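Local coordinates for transcriptional regulator, TetR family (Myxococcus xanthus, PDB 5K7F), which probably represses transcription by binding DNA as a TetR-type regulator that responds to isovaleryl coenzyme A, in the control of an alternative route to that thioester, at residues N100-T105 / L183-I188; F164-M169 / M195-F200; E76-S81 / V104-S109; A66-G71 / A132-Y137. All blocks are in the same frame, centred on the assembly; numbering follows the deposited sequence. Where two conformers were deposited one is given.

Contact 1 (N100-T105 / L183-I188)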
loop_
_atom_site.group_PDB
_atom_site.type_symbol
_atom_site.label_atom_id
_atom_site.label_comp_id
_atom_site.label_asym_id
_atom_site.label_seq_id
_atom_site.Cartn_x
_atom_site.Cartn_y
_atom_site.Cartn_z
ATOM N N ASN A 100 12.766 -3.888 7.500
ATOM C CA ASN A 100 11.551 -4.094 6.704
ATOM C C ASN A 100 11.664 -3.427 5.319
ATOM O O ASN A 100 11.192 -3.964 4.315
ATOM C CB ASN A 100 10.353 -3.562 7.487
ATOM C CG ASN A 100 9.025 -4.154 7.079
ATOM O OD1 ASN A 100 8.134 -4.220 7.918
ATOM N ND2 ASN A 100 8.873 -4.573 5.831
ATOM N N ILE A 101 12.275 -2.243 5.242
ATOM C CA ILE A 101 12.394 -1.573 3.957
ATOM C C ILE A 101 13.296 -2.378 3.038
ATOM O O ILE A 101 13.051 -2.492 1.827
ATOM C CB ILE A 101 12.916 -0.139 4.149
ATOM C CG1 ILE A 101 11.852 0.744 4.780
ATOM C CG2 ILE A 101 13.334 0.502 2.796
ATOM C CD1 ILE A 101 12.368 2.049 5.340
ATOM N N LEU A 102 14.348 -2.942 3.601
ATOM C CA LEU A 102 15.220 -3.806 2.811
ATOM C C LEU A 102 14.464 -5.053 2.336
ATOM O O LEU A 102 14.547 -5.435 1.168
ATOM C CB LEU A 102 16.492 -4.159 3.611
ATOM C CG LEU A 102 17.442 -2.997 4.028
ATOM C CD1 LEU A 102 18.581 -3.498 4.884
ATOM C CD2 LEU A 102 17.909 -2.176 2.828
ATOM N N LEU A 103 13.718 -5.713 3.217
ATOM C CA LEU A 103 12.927 -6.864 2.772
ATOM C C LEU A 103 11.986 -6.525 1.603
ATOM O O LEU A 103 11.769 -7.345 0.706
ATOM C CB LEU A 103 12.127 -7.409 3.955
ATOM C CG LEU A 103 11.069 -8.458 3.636
ATOM C CD1 LEU A 103 11.678 -9.704 3.115
ATOM C CD2 LEU A 103 10.250 -8.793 4.876
ATOM N N VAL A 104 11.460 -5.303 1.569
ATOM C CA VAL A 104 10.514 -4.886 0.550
ATOM C C VAL A 104 11.195 -4.598 -0.769
ATOM O O VAL A 104 10.553 -4.706 -1.827
ATOM C CB VAL A 104 9.767 -3.655 1.084
ATOM C CG1 VAL A 104 9.152 -2.882 -0.007
ATOM C CG2 VAL A 104 8.672 -4.114 2.063
ATOM N N THR A 105 12.493 -4.236 -0.737
ATOM C CA THR A 105 13.169 -3.692 -1.908
ATOM C C THR A 105 14.197 -4.617 -2.503
ATOM O O THR A 105 14.519 -4.443 -3.686
ATOM C CB THR A 105 13.827 -2.333 -1.606
ATOM O OG1 THR A 105 14.638 -2.371 -0.438
ATOM C CG2 THR A 105 12.772 -1.252 -1.384
ATOM N N LEU A 183 16.870 8.164 -5.333
ATOM C CA LEU A 183 17.140 7.762 -3.956
ATOM C C LEU A 183 17.465 6.269 -3.877
ATOM O O LEU A 183 16.759 5.447 -4.469
ATOM C CB LEU A 183 15.922 8.072 -3.093
ATOM C CG LEU A 183 15.549 9.545 -2.973
ATOM C CD1 LEU A 183 14.258 9.605 -2.220
ATOM C CD2 LEU A 183 16.551 10.373 -2.280
ATOM N N THR A 184 18.548 5.930 -3.165
ATOM C CA THR A 184 18.863 4.541 -2.864
ATOM C C THR A 184 17.944 4.025 -1.753
ATOM O O THR A 184 17.282 4.794 -1.058
ATOM C CB THR A 184 20.322 4.381 -2.421
ATOM O OG1 THR A 184 20.534 5.091 -1.188
ATOM C CG2 THR A 184 21.258 4.926 -3.491
ATOM N N ASP A 185 17.989 2.725 -1.550
ATOM C CA ASP A 185 17.244 2.103 -0.504
ATOM C C ASP A 185 17.660 2.664 0.854
ATOM O O ASP A 185 16.860 2.911 1.694
ATOM C CB ASP A 185 17.429 0.546 -0.474
ATOM C CG ASP A 185 18.925 0.028 -0.555
ATOM O OD1 ASP A 185 19.872 0.776 -0.630
ATOM O OD2 ASP A 185 19.090 -1.213 -0.565
ATOM N N GLU A 186 18.967 2.824 1.033
ATOM C CA GLU A 186 19.486 3.341 2.298
ATOM C C GLU A 186 19.067 4.790 2.530
ATOM O O GLU A 186 18.783 5.175 3.671
ATOM C CB GLU A 186 21.009 3.216 2.332
ATOM C CG GLU A 186 21.481 1.781 2.420
ATOM C CD GLU A 186 22.945 1.645 2.804
ATOM O OE1 GLU A 186 23.823 2.385 2.288
ATOM O OE2 GLU A 186 23.213 0.774 3.649
ATOM N N GLN A 187 19.032 5.614 1.476
ATOM C CA GLN A 187 18.574 6.993 1.643
ATOM C C GLN A 187 17.100 7.020 2.049
ATOM O O GLN A 187 16.703 7.830 2.902
ATOM C CB GLN A 187 18.784 7.793 0.362
ATOM C CG GLN A 187 20.203 8.194 0.094
ATOM C CD GLN A 187 20.421 8.712 -1.323
ATOM O OE1 GLN A 187 19.964 8.128 -2.299
ATOM N NE2 GLN A 187 21.122 9.835 -1.433
ATOM N N ILE A 188 16.301 6.104 1.485
ATOM C CA ILE A 188 14.871 6.034 1.812
ATOM C C ILE A 188 14.729 5.620 3.264
ATOM O O ILE A 188 13.983 6.255 4.025
ATOM C CB ILE A 188 14.086 5.081 0.879
ATOM C CG1 ILE A 188 14.126 5.611 -0.570
ATOM C CG2 ILE A 188 12.605 4.946 1.379
ATOM C CD1 ILE A 188 13.775 4.621 -1.688
HETATM O O HOH W 1 17.279 -2.879 -1.551
#
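D185 meets L102 and T105 where the first turn of helix 185-196 comes up to the end of helix 89-105. The buried side is lined by I101 and I188, with the T105 hydroxyl at its border. I101 points its CB at the other helix, and its CG2 lies 4.4 Å from D185 O. I188 points its CB back toward helix 89-105. T105 adds its hydroxyl, whose OG1 sits 4.0 Å from D185 CB. That hydroxyl is turned back between the backbone N and the carbonyl carbon of its own residue (chi1 51°). From there it gives a bond of 2.8 Å from T105 OG1 to I101 O, inside the helix.

The outer side is looser and polar. L102 reaches D185 with its methyl CD2 alone, 3.7 Å from D185 OD2. A water bridges the helices, giving hydrogen bonds to T105 OG1 at 2.9 Å and to D185 OD2 at 2.7 Å. Further out, T184 and Q187 form a capping box at the N-terminus of helix 185-196. Q187 N donates to T184 OG1, and T184 N donates to Q187 OE1 in the carbonyl plane, nearly straight at 169°.

Both segments belong to the TetR-type C-terminal domain. I101 also packs on V170 of helix 159-171 and on M192 of helix 185-196. Helix 89-105 also packs on helix 60-83, where L103 rests on L74 and F75.

Contact 2 (F164-M169 / M195-F200)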
loop_
_atom_site.group_PDB
_atom_site.type_symbol
_atom_site.label_atom_id
_atom_site.label_comp_id
_atom_site.label_asym_id
_atom_site.label_seq_id
_atom_site.Cartn_x
_atom_site.Cartn_y
_atom_site.Cartn_z
ATOM N N PHE A 164 0.283 0.813 11.971
ATOM C CA PHE A 164 -0.130 0.813 10.582
ATOM C C PHE A 164 0.388 2.030 9.808
ATOM O O PHE A 164 0.401 1.997 8.576
ATOM C CB PHE A 164 -1.662 0.703 10.491
ATOM C CG PHE A 164 -2.178 -0.700 10.750
ATOM C CD1 PHE A 164 -1.972 -1.715 9.847
ATOM C CD2 PHE A 164 -2.845 -0.993 11.919
ATOM C CE1 PHE A 164 -2.428 -2.978 10.105
ATOM C CE2 PHE A 164 -3.313 -2.259 12.166
ATOM C CZ PHE A 164 -3.107 -3.243 11.267
ATOM N N SER A 165 0.822 3.091 10.472
ATOM C CA SER A 165 1.522 4.162 9.752
ATOM C C SER A 165 2.854 3.637 9.241
ATOM O O SER A 165 3.210 3.779 8.045
ATOM C CB SER A 165 1.730 5.369 10.667
ATOM O OG SER A 165 0.470 5.971 10.993
ATOM N N PHE A 166 3.584 3.010 10.148
ATOM C CA PHE A 166 4.816 2.284 9.850
ATOM C C PHE A 166 4.607 1.304 8.696
ATOM O O PHE A 166 5.382 1.273 7.720
ATOM C CB PHE A 166 5.224 1.588 11.143
ATOM C CG PHE A 166 6.458 0.692 11.066
ATOM C CD1 PHE A 166 6.533 -0.427 10.239
ATOM C CD2 PHE A 166 7.469 0.925 11.947
ATOM C CE1 PHE A 166 7.695 -1.269 10.270
ATOM C CE2 PHE A 166 8.594 0.102 11.985
ATOM C CZ PHE A 166 8.667 -1.000 11.129
ATOM N N LEU A 167 3.599 0.436 8.820
ATOM C CA LEU A 167 3.369 -0.567 7.792
ATOM C C LEU A 167 3.027 0.059 6.442
ATOM O O LEU A 167 3.556 -0.366 5.407
ATOM C CB LEU A 167 2.267 -1.526 8.234
ATOM C CG LEU A 167 2.697 -2.650 9.160
ATOM C CD1 LEU A 167 1.446 -3.420 9.627
ATOM C CD2 LEU A 167 3.720 -3.582 8.486
ATOM N N GLY A 168 2.114 1.045 6.405
ATOM C CA GLY A 168 1.797 1.680 5.134
ATOM C C GLY A 168 3.015 2.339 4.501
ATOM O O GLY A 168 3.241 2.227 3.295
ATOM N N MET A 169 3.741 3.132 5.278
ATOM C CA MET A 169 4.963 3.744 4.738
ATOM C C MET A 169 5.854 2.719 4.071
ATOM O O MET A 169 6.350 2.948 2.951
ATOM C CB MET A 169 5.763 4.447 5.841
ATOM C CG MET A 169 5.265 5.768 6.242
ATOM S SD MET A 169 6.144 6.380 7.711
ATOM C CE MET A 169 7.789 6.443 7.125
ATOM N N MET A 195 11.975 10.540 10.053
ATOM C CA MET A 195 10.643 11.155 10.153
ATOM C C MET A 195 9.852 10.607 11.329
ATOM O O MET A 195 9.237 11.368 12.091
ATOM C CB MET A 195 9.828 10.898 8.891
ATOM C CG MET A 195 10.240 11.621 7.687
ATOM S SD MET A 195 8.810 11.706 6.567
ATOM C CE MET A 195 8.034 13.126 7.182
ATOM N N LEU A 196 9.763 9.281 11.434
ATOM C CA LEU A 196 8.916 8.692 12.457
ATOM C C LEU A 196 9.597 8.611 13.804
ATOM O O LEU A 196 8.926 8.737 14.839
ATOM C CB LEU A 196 8.474 7.291 12.036
ATOM C CG LEU A 196 7.194 7.123 11.219
ATOM C CD1 LEU A 196 6.574 5.767 11.519
ATOM C CD2 LEU A 196 6.151 8.234 11.418
ATOM N N PHE A 197 10.909 8.390 13.828
ATOM C CA PHE A 197 11.632 8.102 15.062
ATOM C C PHE A 197 12.853 9.006 15.213
ATOM O O PHE A 197 13.973 8.534 15.391
ATOM C CB PHE A 197 12.044 6.630 15.087
ATOM C CG PHE A 197 10.928 5.666 14.754
ATOM C CD1 PHE A 197 9.813 5.563 15.557
ATOM C CD2 PHE A 197 10.990 4.861 13.629
ATOM C CE1 PHE A 197 8.794 4.688 15.252
ATOM C CE2 PHE A 197 9.991 3.960 13.336
ATOM C CZ PHE A 197 8.879 3.876 14.139
ATOM N N PRO A 198 12.671 10.318 15.160
ATOM C CA PRO A 198 13.789 11.227 15.394
ATOM C C PRO A 198 14.206 11.190 16.852
ATOM O O PRO A 198 13.461 10.686 17.706
ATOM C CB PRO A 198 13.198 12.593 15.034
ATOM C CG PRO A 198 11.792 12.463 15.471
ATOM C CD PRO A 198 11.399 11.031 15.115
ATOM N N PRO A 199 15.368 11.734 17.192
ATOM C CA PRO A 199 15.654 12.009 18.606
ATOM C C PRO A 199 14.538 12.830 19.235
ATOM O O PRO A 199 14.067 13.827 18.671
ATOM C CB PRO A 199 16.976 12.779 18.556
ATOM C CG PRO A 199 17.635 12.282 17.285
ATOM C CD PRO A 199 16.525 12.004 16.320
ATOM N N PHE A 200 14.093 12.386 20.404
ATOM C CA PHE A 200 12.980 13.012 21.092
ATOM C C PHE A 200 13.182 12.916 22.599
ATOM O O PHE A 200 13.424 11.828 23.108
ATOM C CB PHE A 200 11.659 12.350 20.685
ATOM C CG PHE A 200 10.474 12.830 21.481
ATOM C CD1 PHE A 200 9.905 14.056 21.229
ATOM C CD2 PHE A 200 9.954 12.055 22.502
ATOM C CE1 PHE A 200 8.822 14.487 21.976
ATOM C CE2 PHE A 200 8.894 12.474 23.242
ATOM C CZ PHE A 200 8.321 13.693 22.984
#
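L196 has the most surface buried here, and M169 is its main partner. The sulfur does the touching: M169 SD lies 3.7 Å from L196 CG and 3.9 Å from L196 CD1. The two side chains run past each other in opposite directions. M169 is extended as far as SD and then bends (chi3 61°), which leaves its CE beside the leucine at 4.2 Å from L196 CG. The same leucine also reaches the backbone of the other helix, with L196 CD1 4.2 Å from F166 CA.

Helices 159-171 and 185-196 meet here in the C-terminal domain. In TetR regulators the last two helices usually build the dimer interface. That fits this contact, since M169 also packs on M169 of the second subunit.

F166 is the third large contributor. Its CG is anti to the backbone N (chi1 177°), and the ring is carried toward F197. The two rings meet at their edges, F166 CD2 to F197 CZ at 3.9 Å, with the side chains crossing at about a right angle. F197 is the first residue to leave the helix, and one face of its ring lies against L196 CB. The F166 ring also packs on Y137 and L141 of helix 125-150.

Contact 3 (E76-S81 / V104-S109)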
loop_
_atom_site.group_PDB
_atom_site.type_symbol
_atom_site.label_atom_id
_atom_site.label_comp_id
_atom_site.label_asym_id
_atom_site.label_seq_id
_atom_site.Cartn_x
_atom_site.Cartn_y
_atom_site.Cartn_z
ATOM N N GLU A 76 10.129 -13.140 9.697
ATOM C CA GLU A 76 10.927 -13.680 10.798
ATOM C C GLU A 76 12.428 -13.635 10.501
ATOM O O GLU A 76 13.231 -13.168 11.314
ATOM C CB GLU A 76 10.512 -15.128 11.086
ATOM C CG GLU A 76 11.412 -15.821 12.105
ATOM C CD GLU A 76 11.306 -15.224 13.505
ATOM O OE1 GLU A 76 10.280 -14.543 13.808
ATOM O OE2 GLU A 76 12.246 -15.472 14.302
ATOM N N GLU A 77 12.826 -14.150 9.344
ATOM C CA GLU A 77 14.233 -14.368 9.058
ATOM C C GLU A 77 14.972 -13.070 8.765
ATOM O O GLU A 77 16.160 -12.928 9.106
ATOM C CB GLU A 77 14.336 -15.323 7.885
ATOM C CG GLU A 77 13.733 -16.665 8.231
ATOM C CD GLU A 77 13.790 -17.648 7.083
ATOM O OE1 GLU A 77 14.343 -17.294 6.011
ATOM O OE2 GLU A 77 13.286 -18.778 7.271
ATOM N N GLN A 78 14.307 -12.137 8.102
ATOM C CA GLN A 78 14.951 -10.914 7.662
ATOM C C GLN A 78 14.638 -9.720 8.538
ATOM O O GLN A 78 15.258 -8.671 8.351
ATOM C CB GLN A 78 14.547 -10.580 6.227
ATOM C CG GLN A 78 14.934 -11.587 5.191
ATOM C CD GLN A 78 16.460 -11.706 5.089
ATOM O OE1 GLN A 78 17.162 -10.680 4.987
ATOM N NE2 GLN A 78 16.974 -12.926 5.113
ATOM N N VAL A 79 13.670 -9.817 9.444
ATOM C CA VAL A 79 13.300 -8.651 10.239
ATOM C C VAL A 79 13.301 -9.004 11.727
ATOM O O VAL A 79 14.193 -8.588 12.461
ATOM C CB VAL A 79 11.941 -8.074 9.790
ATOM C CG1 VAL A 79 11.590 -6.878 10.642
ATOM C CG2 VAL A 79 11.942 -7.687 8.317
ATOM N N LEU A 80 12.326 -9.798 12.177
ATOM C CA LEU A 80 12.154 -10.024 13.618
ATOM C C LEU A 80 13.382 -10.640 14.287
ATOM O O LEU A 80 13.786 -10.233 15.387
ATOM C CB LEU A 80 10.958 -10.925 13.861
ATOM C CG LEU A 80 9.654 -10.270 13.601
ATOM C CD1 LEU A 80 8.587 -11.327 13.764
ATOM C CD2 LEU A 80 9.394 -9.150 14.600
ATOM N N SER A 81 13.958 -11.661 13.682
ATOM C CA SER A 81 15.081 -12.328 14.330
ATOM C C SER A 81 16.263 -11.388 14.459
ATOM O O SER A 81 17.134 -11.619 15.296
ATOM C CB SER A 81 15.454 -13.583 13.561
ATOM O OG SER A 81 15.921 -13.288 12.251
ATOM N N VAL A 104 11.460 -5.303 1.569
ATOM C CA VAL A 104 10.514 -4.886 0.550
ATOM C C VAL A 104 11.195 -4.598 -0.769
ATOM O O VAL A 104 10.553 -4.706 -1.827
ATOM C CB VAL A 104 9.767 -3.655 1.084
ATOM C CG1 VAL A 104 9.152 -2.882 -0.007
ATOM C CG2 VAL A 104 8.672 -4.114 2.063
ATOM N N THR A 105 12.493 -4.236 -0.737
ATOM C CA THR A 105 13.169 -3.692 -1.908
ATOM C C THR A 105 14.197 -4.617 -2.503
ATOM O O THR A 105 14.519 -4.443 -3.686
ATOM C CB THR A 105 13.827 -2.333 -1.606
ATOM O OG1 THR A 105 14.638 -2.371 -0.438
ATOM C CG2 THR A 105 12.772 -1.252 -1.384
ATOM N N ARG A 106 14.694 -5.599 -1.740
ATOM C CA ARG A 106 15.685 -6.530 -2.295
ATOM C C ARG A 106 15.080 -7.324 -3.457
ATOM O O ARG A 106 13.968 -7.853 -3.374
ATOM C CB ARG A 106 16.197 -7.473 -1.211
ATOM C CG ARG A 106 17.039 -6.819 -0.103
ATOM C CD ARG A 106 18.095 -7.839 0.493
ATOM N NE ARG A 106 18.735 -7.361 1.705
ATOM C CZ ARG A 106 18.173 -7.339 2.905
ATOM N NH1 ARG A 106 16.908 -7.736 3.070
ATOM N NH2 ARG A 106 18.873 -6.882 3.921
ATOM N N GLY A 107 15.810 -7.405 -4.562
ATOM C CA GLY A 107 15.290 -8.109 -5.719
ATOM C C GLY A 107 14.760 -9.504 -5.412
ATOM O O GLY A 107 13.721 -9.901 -5.941
ATOM N N TRP A 108 15.464 -10.273 -4.557
ATOM C CA TRP A 108 15.059 -11.667 -4.375
ATOM C C TRP A 108 13.799 -11.838 -3.538
ATOM O O TRP A 108 13.137 -12.867 -3.670
ATOM C CB TRP A 108 16.184 -12.527 -3.774
ATOM C CG TRP A 108 16.660 -12.195 -2.405
ATOM C CD1 TRP A 108 17.695 -11.364 -2.071
ATOM C CD2 TRP A 108 16.126 -12.688 -1.172
ATOM N NE1 TRP A 108 17.841 -11.314 -0.701
ATOM C CE2 TRP A 108 16.907 -12.141 -0.131
ATOM C CE3 TRP A 108 15.092 -13.575 -0.846
ATOM C CZ2 TRP A 108 16.662 -12.421 1.215
ATOM C CZ3 TRP A 108 14.854 -13.857 0.512
ATOM C CH2 TRP A 108 15.627 -13.271 1.511
ATOM N N SER A 109 13.430 -10.870 -2.694
ATOM C CA SER A 109 12.294 -11.034 -1.800
ATOM C C SER A 109 11.077 -10.199 -2.197
ATOM O O SER A 109 9.990 -10.458 -1.692
ATOM C CB SER A 109 12.715 -10.673 -0.364
ATOM O OG SER A 109 13.258 -9.361 -0.328
HETATM O O HOH W 2 15.827 -7.204 5.848
#
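Q78 lies in a wide pi-type turn of helix 60-83 and meets R106 and W108, which follow the end of helix 89-105. The helix that carries Q78 comes after the predicted helix-turn-helix region in the chain. In TetR regulators the equivalent helix links the DNA-binding domain to the C-terminal domain. The pi turn is marked by S81, whose N and OG both donate to E76 O, each at 2.9 Å.

Q78 points its CB at the other segment, and its chain bends at CG (chi2 -64°). The amide then touches both the arginine and the tryptophan, from different sides. Its oxygen goes to the arginine: Q78 OE1 is 3.5 Å from R106 NH1 and approaches the guanidinium obliquely. The two planes are 81° apart. Its nitrogen and its carbon CD lie against the indole, with Q78 NE2 3.9 Å from W108 CH2, at the ring edge and close to the ring plane. Amide and ring are nearly perpendicular.

One face of the indole is covered by S109 CB, and the ring also packs on Y70 and L74 of helix 60-83. A water completes the contact. It donates to Q78 O at 3.0 Å and accepts from R106 NH1 at 3.0 Å, lying in the guanidinium plane.

The contact is partly open to solvent and mostly polar. The bonded route between the segments is the water bridge. The amide oxygen faces the positive guanidinium, which should favour the pairing electrostatically, while the tryptophan meets the amide at van der Waals distance.

Contact 4 (A66-G71 / A132-Y137)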
loop_
_atom_site.group_PDB
_atom_site.type_symbol
_atom_site.label_atom_id
_atom_site.label_comp_id
_atom_site.label_asym_id
_atom_site.label_seq_id
_atom_site.Cartn_x
_atom_site.Cartn_y
_atom_site.Cartn_z
ATOM N N ALA A 66 1.597 -21.324 -0.048
ATOM C CA ALA A 66 3.021 -21.530 0.167
ATOM C C ALA A 66 3.794 -20.219 0.032
ATOM O O ALA A 66 4.729 -19.944 0.810
ATOM C CB ALA A 66 3.529 -22.545 -0.843
ATOM N N ILE A 67 3.474 -19.436 -0.998
ATOM C CA ILE A 67 4.195 -18.176 -1.174
ATOM C C ILE A 67 3.908 -17.266 0.008
ATOM O O ILE A 67 4.838 -16.659 0.568
ATOM C CB ILE A 67 3.863 -17.505 -2.521
ATOM C CG1 ILE A 67 4.386 -18.333 -3.698
ATOM C CG2 ILE A 67 4.488 -16.085 -2.612
ATOM C CD1 ILE A 67 3.820 -17.905 -5.036
ATOM N N MET A 68 2.620 -17.162 0.421
ATOM C CA MET A 68 2.284 -16.287 1.536
ATOM C C MET A 68 2.940 -16.753 2.843
ATOM O O MET A 68 3.441 -15.939 3.624
ATOM C CB MET A 68 0.753 -16.143 1.620
ATOM C CG MET A 68 0.185 -15.465 0.377
ATOM S SD MET A 68 -1.609 -15.190 0.467
ATOM C CE MET A 68 -1.605 -13.884 1.672
ATOM N N ASN A 69 2.987 -18.053 3.102
ATOM C CA ASN A 69 3.700 -18.545 4.276
ATOM C C ASN A 69 5.197 -18.268 4.181
ATOM O O ASN A 69 5.852 -17.985 5.193
ATOM C CB ASN A 69 3.461 -20.037 4.439
ATOM C CG ASN A 69 2.258 -20.332 5.292
ATOM O OD1 ASN A 69 1.917 -19.584 6.223
ATOM N ND2 ASN A 69 1.640 -21.451 5.020
ATOM N N TYR A 70 5.750 -18.351 2.973
ATOM C CA TYR A 70 7.162 -18.030 2.795
ATOM C C TYR A 70 7.395 -16.562 3.111
ATOM O O TYR A 70 8.371 -16.210 3.785
ATOM C CB TYR A 70 7.598 -18.358 1.370
ATOM C CG TYR A 70 9.078 -18.057 1.055
ATOM C CD1 TYR A 70 10.067 -18.222 1.999
ATOM C CD2 TYR A 70 9.460 -17.586 -0.195
ATOM C CE1 TYR A 70 11.385 -17.930 1.724
ATOM C CE2 TYR A 70 10.795 -17.295 -0.464
ATOM C CZ TYR A 70 11.731 -17.463 0.486
ATOM O OH TYR A 70 13.062 -17.174 0.234
ATOM N N GLY A 71 6.450 -15.698 2.705
ATOM C CA GLY A 71 6.592 -14.284 3.002
ATOM C C GLY A 71 6.610 -14.023 4.495
ATOM O O GLY A 71 7.342 -13.157 4.993
ATOM N N ALA A 132 -3.454 -14.732 10.989
ATOM C CA ALA A 132 -2.908 -14.842 12.340
ATOM C C ALA A 132 -1.409 -14.578 12.351
ATOM O O ALA A 132 -0.890 -13.932 13.263
ATOM C CB ALA A 132 -3.202 -16.219 12.931
ATOM N N ARG A 133 -0.702 -15.032 11.321
ATOM C CA ARG A 133 0.719 -14.741 11.262
ATOM C C ARG A 133 0.951 -13.250 11.055
ATOM O O ARG A 133 1.813 -12.644 11.709
ATOM C CB ARG A 133 1.364 -15.559 10.150
ATOM C CG ARG A 133 1.317 -17.081 10.384
ATOM C CD ARG A 133 2.264 -17.836 9.454
ATOM N NE ARG A 133 3.654 -17.605 9.843
ATOM C CZ ARG A 133 4.727 -18.041 9.184
ATOM N NH1 ARG A 133 4.614 -18.753 8.070
ATOM N NH2 ARG A 133 5.927 -17.742 9.626
ATOM N N LYS A 134 0.192 -12.635 10.159
ATOM C CA LYS A 134 0.351 -11.197 9.947
ATOM C C LYS A 134 0.121 -10.435 11.242
ATOM O O LYS A 134 0.795 -9.430 11.518
ATOM C CB LYS A 134 -0.608 -10.706 8.857
ATOM C CG LYS A 134 -0.232 -11.136 7.423
ATOM C CD LYS A 134 -1.334 -10.769 6.431
ATOM C CE LYS A 134 -0.927 -11.100 5.000
ATOM N NZ LYS A 134 -1.879 -10.494 4.040
ATOM N N LYS A 135 -0.838 -10.890 12.049
ATOM C CA LYS A 135 -1.188 -10.139 13.250
ATOM C C LYS A 135 -0.093 -10.213 14.307
ATOM O O LYS A 135 0.021 -9.295 15.128
ATOM C CB LYS A 135 -2.509 -10.640 13.842
ATOM C CG LYS A 135 -2.908 -9.886 15.121
ATOM C CD LYS A 135 -4.260 -10.346 15.672
ATOM C CE LYS A 135 -4.672 -9.501 16.873
ATOM N NZ LYS A 135 -3.843 -9.754 18.074
ATOM N N LYS A 136 0.691 -11.286 14.331
ATOM C CA LYS A 136 1.834 -11.353 15.245
ATOM C C LYS A 136 2.847 -10.242 14.960
ATOM O O LYS A 136 3.403 -9.657 15.891
ATOM C CB LYS A 136 2.482 -12.721 15.179
ATOM C CG LYS A 136 1.632 -13.824 15.841
ATOM C CD LYS A 136 2.472 -15.010 16.305
ATOM C CE LYS A 136 1.649 -16.296 16.380
ATOM N NZ LYS A 136 1.565 -17.006 15.051
ATOM N N TYR A 137 3.071 -9.909 13.685
ATOM C CA TYR A 137 3.946 -8.783 13.365
ATOM C C TYR A 137 3.363 -7.456 13.841
ATOM O O TYR A 137 4.066 -6.633 14.447
ATOM C CB TYR A 137 4.222 -8.765 11.854
ATOM C CG TYR A 137 5.316 -7.787 11.465
ATOM C CD1 TYR A 137 6.606 -7.932 11.953
ATOM C CD2 TYR A 137 5.067 -6.739 10.604
ATOM C CE1 TYR A 137 7.631 -7.024 11.626
ATOM C CE2 TYR A 137 6.064 -5.836 10.259
ATOM C CZ TYR A 137 7.363 -5.997 10.767
ATOM O OH TYR A 137 8.381 -5.119 10.440
#
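N69 and R133 make the polar part of this contact between helices 60-83 and 125-150. R133 points its CB at the other helix and bends at CD (chi3 71°). R133 NH1 donates a weak hydrogen bond to N69 OD1, long at 3.4 Å but fairly straight at 163°. N69 has two conformers and this bond belongs to one, so it is doubtful. The same NH1 is 3.2 Å from N69 O, the backbone carbonyl, which approaches the guanidinium obliquely. Amide and guanidinium planes are 40° apart.

The charged partner of R133 lies one turn along helix 60-83, where its NH2 forms a salt bridge with D73.

Van der Waals contact supplies the rest. M68 curls at its end, and M68 CE comes 4.1 Å from K134 NZ. K134 is extended and crosses the methionine obliquely. Its ammonium group is hydrogen-bonded to L116 O of helix 110-117.

The pairing is plain helix packing between the helix that follows the predicted helix-turn-helix region and the C-terminal domain. Both cations have their stronger partners outside the contact. The salt bridge to D73 is therefore probably what positions the arginine most, and N69 would add at most a weak attraction.

In the fold
Contacts 1 and 3 have centres 11 Å apart and share V104 and T105 at the end of helix 89-105. Contacts 3 and 4 both use helix 60-83, and W108 CZ3 of contact 3 lies 3.8 Å from Y70 OH of contact 4. Y137 of contact 4 touches all three others. Its OH makes a probable hydrogen bond of 2.7 Å to N100 OD1 of contact 1 and packs 3.7 Å from V79 CG1 of contact 3, while its CE2 lies 3.7 Å from L167 CD2 of contact 2. Contacts 1 and 2 use helix 185-196, with centres 14 Å apart. Contact 2 lies beside the second subunit; contacts 3 and 4 involve the helix following the predicted DNA-binding motif.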